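Local coordinates for protein aldehyde dehydrogenase (Anabaena variabilis, PDB 4H7N) that probably oxidises aldehydes to carboxylic acids with NAD+ as the electron acceptor, as other members of the aldehyde dehydrogenase family do, at residues 234-239 with 363-368. Sequence-based numbering, arbitrary orientation.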
loop_
_atom_site.group_PDB
_atom_site.type_symbol
_atom_site.label_atom_id
_atom_site.label_comp_id
_atom_site.label_asym_id
_atom_site.label_seq_id
_atom_site.Cartn_x
_atom_site.Cartn_y
_atom_site.Cartn_z
ATOM N N GLY A 234 -5.718 8.116 -14.019
ATOM C CA GLY A 234 -5.866 8.376 -15.427
ATOM C C GLY A 234 -4.804 7.646 -16.215
ATOM O O GLY A 234 -3.959 6.899 -15.683
ATOM N N GLY A 235 -4.934 7.807 -17.510
ATOM C CA GLY A 235 -4.225 7.020 -18.459
ATOM C C GLY A 235 -4.133 7.702 -19.815
ATOM O O GLY A 235 -4.871 8.643 -20.115
ATOM N N LYS A 236 -3.209 7.196 -20.615
ATOM C CA LYS A 236 -3.143 7.501 -22.024
ATOM C C LYS A 236 -2.954 6.164 -22.753
ATOM O O LYS A 236 -1.901 5.857 -23.365
ATOM C CB LYS A 236 -1.989 8.480 -22.279
ATOM C CG LYS A 236 -2.022 9.137 -23.631
ATOM C CD LYS A 236 -2.935 10.332 -23.670
ATOM C CE LYS A 236 -2.960 10.995 -25.057
ATOM N NZ LYS A 236 -4.171 11.831 -25.209
ATOM N N ASP A 237 -3.973 5.334 -22.664
ATOM C CA ASP A 237 -3.806 3.958 -23.077
ATOM C C ASP A 237 -3.555 3.813 -24.594
ATOM O O ASP A 237 -4.317 4.361 -25.402
ATOM C CB ASP A 237 -4.994 3.117 -22.658
ATOM C CG ASP A 237 -5.117 2.918 -21.115
ATOM O OD1 ASP A 237 -4.339 3.483 -20.252
ATOM O OD2 ASP A 237 -6.080 2.172 -20.748
ATOM N N PRO A 238 -2.453 3.133 -24.982
ATOM C CA PRO A 238 -2.180 2.870 -26.397
ATOM C C PRO A 238 -2.748 1.544 -26.905
ATOM O O PRO A 238 -2.866 0.586 -26.141
ATOM C CB PRO A 238 -0.712 2.831 -26.434
ATOM C CG PRO A 238 -0.318 2.264 -25.102
ATOM C CD PRO A 238 -1.363 2.704 -24.130
ATOM N N ALA A 239 -3.080 1.507 -28.180
ATOM C CA ALA A 239 -3.342 0.251 -28.899
ATOM C C ALA A 239 -2.299 0.116 -29.988
ATOM O O ALA A 239 -2.004 1.093 -30.707
ATOM C CB ALA A 239 -4.768 0.265 -29.494
ATOM N N GLU A 363 -0.765 14.271 -23.415
ATOM C CA GLU A 363 -1.572 14.603 -22.238
ATOM C C GLU A 363 -2.941 13.933 -22.358
ATOM O O GLU A 363 -3.440 13.775 -23.454
ATOM C CB GLU A 363 -1.726 16.116 -22.091
ATOM C CG GLU A 363 -0.371 16.815 -21.907
ATOM C CD GLU A 363 -0.432 18.334 -22.047
ATOM O OE1 GLU A 363 -1.524 18.930 -21.970
ATOM O OE2 GLU A 363 0.645 18.940 -22.242
ATOM N N GLU A 364 -3.529 13.556 -21.226
ATOM C CA GLU A 364 -4.824 12.908 -21.203
ATOM C C GLU A 364 -5.828 13.815 -21.923
ATOM O O GLU A 364 -5.928 15.002 -21.621
ATOM C CB GLU A 364 -5.283 12.594 -19.753
ATOM C CG GLU A 364 -6.570 11.744 -19.659
ATOM C CD GLU A 364 -6.796 11.072 -18.268
ATOM O OE1 GLU A 364 -6.626 11.812 -17.259
ATOM O OE2 GLU A 364 -7.132 9.823 -18.190
ATOM N N THR A 365 -6.555 13.244 -22.863
ATOM C CA THR A 365 -7.559 13.994 -23.641
ATOM C C THR A 365 -8.976 13.825 -23.055
ATOM O O THR A 365 -9.731 14.795 -22.930
ATOM C CB THR A 365 -7.466 13.523 -25.105
ATOM O OG1 THR A 365 -6.133 13.759 -25.589
ATOM C CG2 THR A 365 -8.427 14.275 -26.014
ATOM N N PHE A 366 -9.333 12.587 -22.670
ATOM C CA PHE A 366 -10.657 12.317 -22.118
ATOM C C PHE A 366 -11.741 12.744 -23.123
ATOM O O PHE A 366 -12.772 13.303 -22.736
ATOM C CB PHE A 366 -10.822 13.075 -20.787
ATOM C CG PHE A 366 -11.169 12.210 -19.626
ATOM C CD1 PHE A 366 -10.297 11.214 -19.203
ATOM C CD2 PHE A 366 -12.385 12.367 -18.954
ATOM C CE1 PHE A 366 -10.589 10.397 -18.111
ATOM C CE2 PHE A 366 -12.685 11.542 -17.856
ATOM C CZ PHE A 366 -11.788 10.580 -17.434
ATOM N N GLY A 367 -11.492 12.483 -24.409
ATOM C CA GLY A 367 -12.434 12.792 -25.489
ATOM C C GLY A 367 -12.450 11.696 -26.541
ATOM O O GLY A 367 -11.700 10.713 -26.442
ATOM N N PRO A 368 -13.294 11.847 -27.587
ATOM C CA PRO A 368 -13.486 10.729 -28.514
ATOM C C PRO A 368 -12.526 10.837 -29.707
ATOM O O PRO A 368 -12.942 10.801 -30.873
ATOM C CB PRO A 368 -14.937 10.909 -28.946
ATOM C CG PRO A 368 -15.106 12.399 -29.001
ATOM C CD PRO A 368 -14.223 12.947 -27.879
#
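Lys236 and Glu364 reach past each other, Lys236 to the carbonyl of Glu363 and Glu364 to the amide of Gly235. Lys236 sets out with CG anti to its own N (chi1 -166°), then turns about CB-CG, which carries CD past Glu364 CA at 4.0 Å and lays the chain's end along the Glu363 carbonyl. There NZ donates to Glu363 O at 2.7 Å, the ammonium standing 35° off the carbonyl plane. Val360 O is a further acceptor, and Glu270 closes a salt bridge, which probably balances the buried ammonium. Thr365 OG1 lies 2.8 Å from Lys236 NZ, but the angle is poor for a bond; this hydroxyl pairs with His320 instead. With an alanine in place of Lys236, Glu270 would probably lose its salt-bridge mate and the carbonyls of Glu363 and Val360 a shared donor. Glu364, extended beyond CG, brings OE2 to Gly235 N at 3.1 Å; the N-H...O line is nearly straight (167°), yet it meets the carboxylate from above its plane. Gly234 CA packs 3.4 Å from Glu364 OE2. The loop before strand 369-375 is thus tied to the lead-in of strand 237-241, just after the predicted active-site Glu232, in the catalytic domain of the aldehyde dehydrogenase fold.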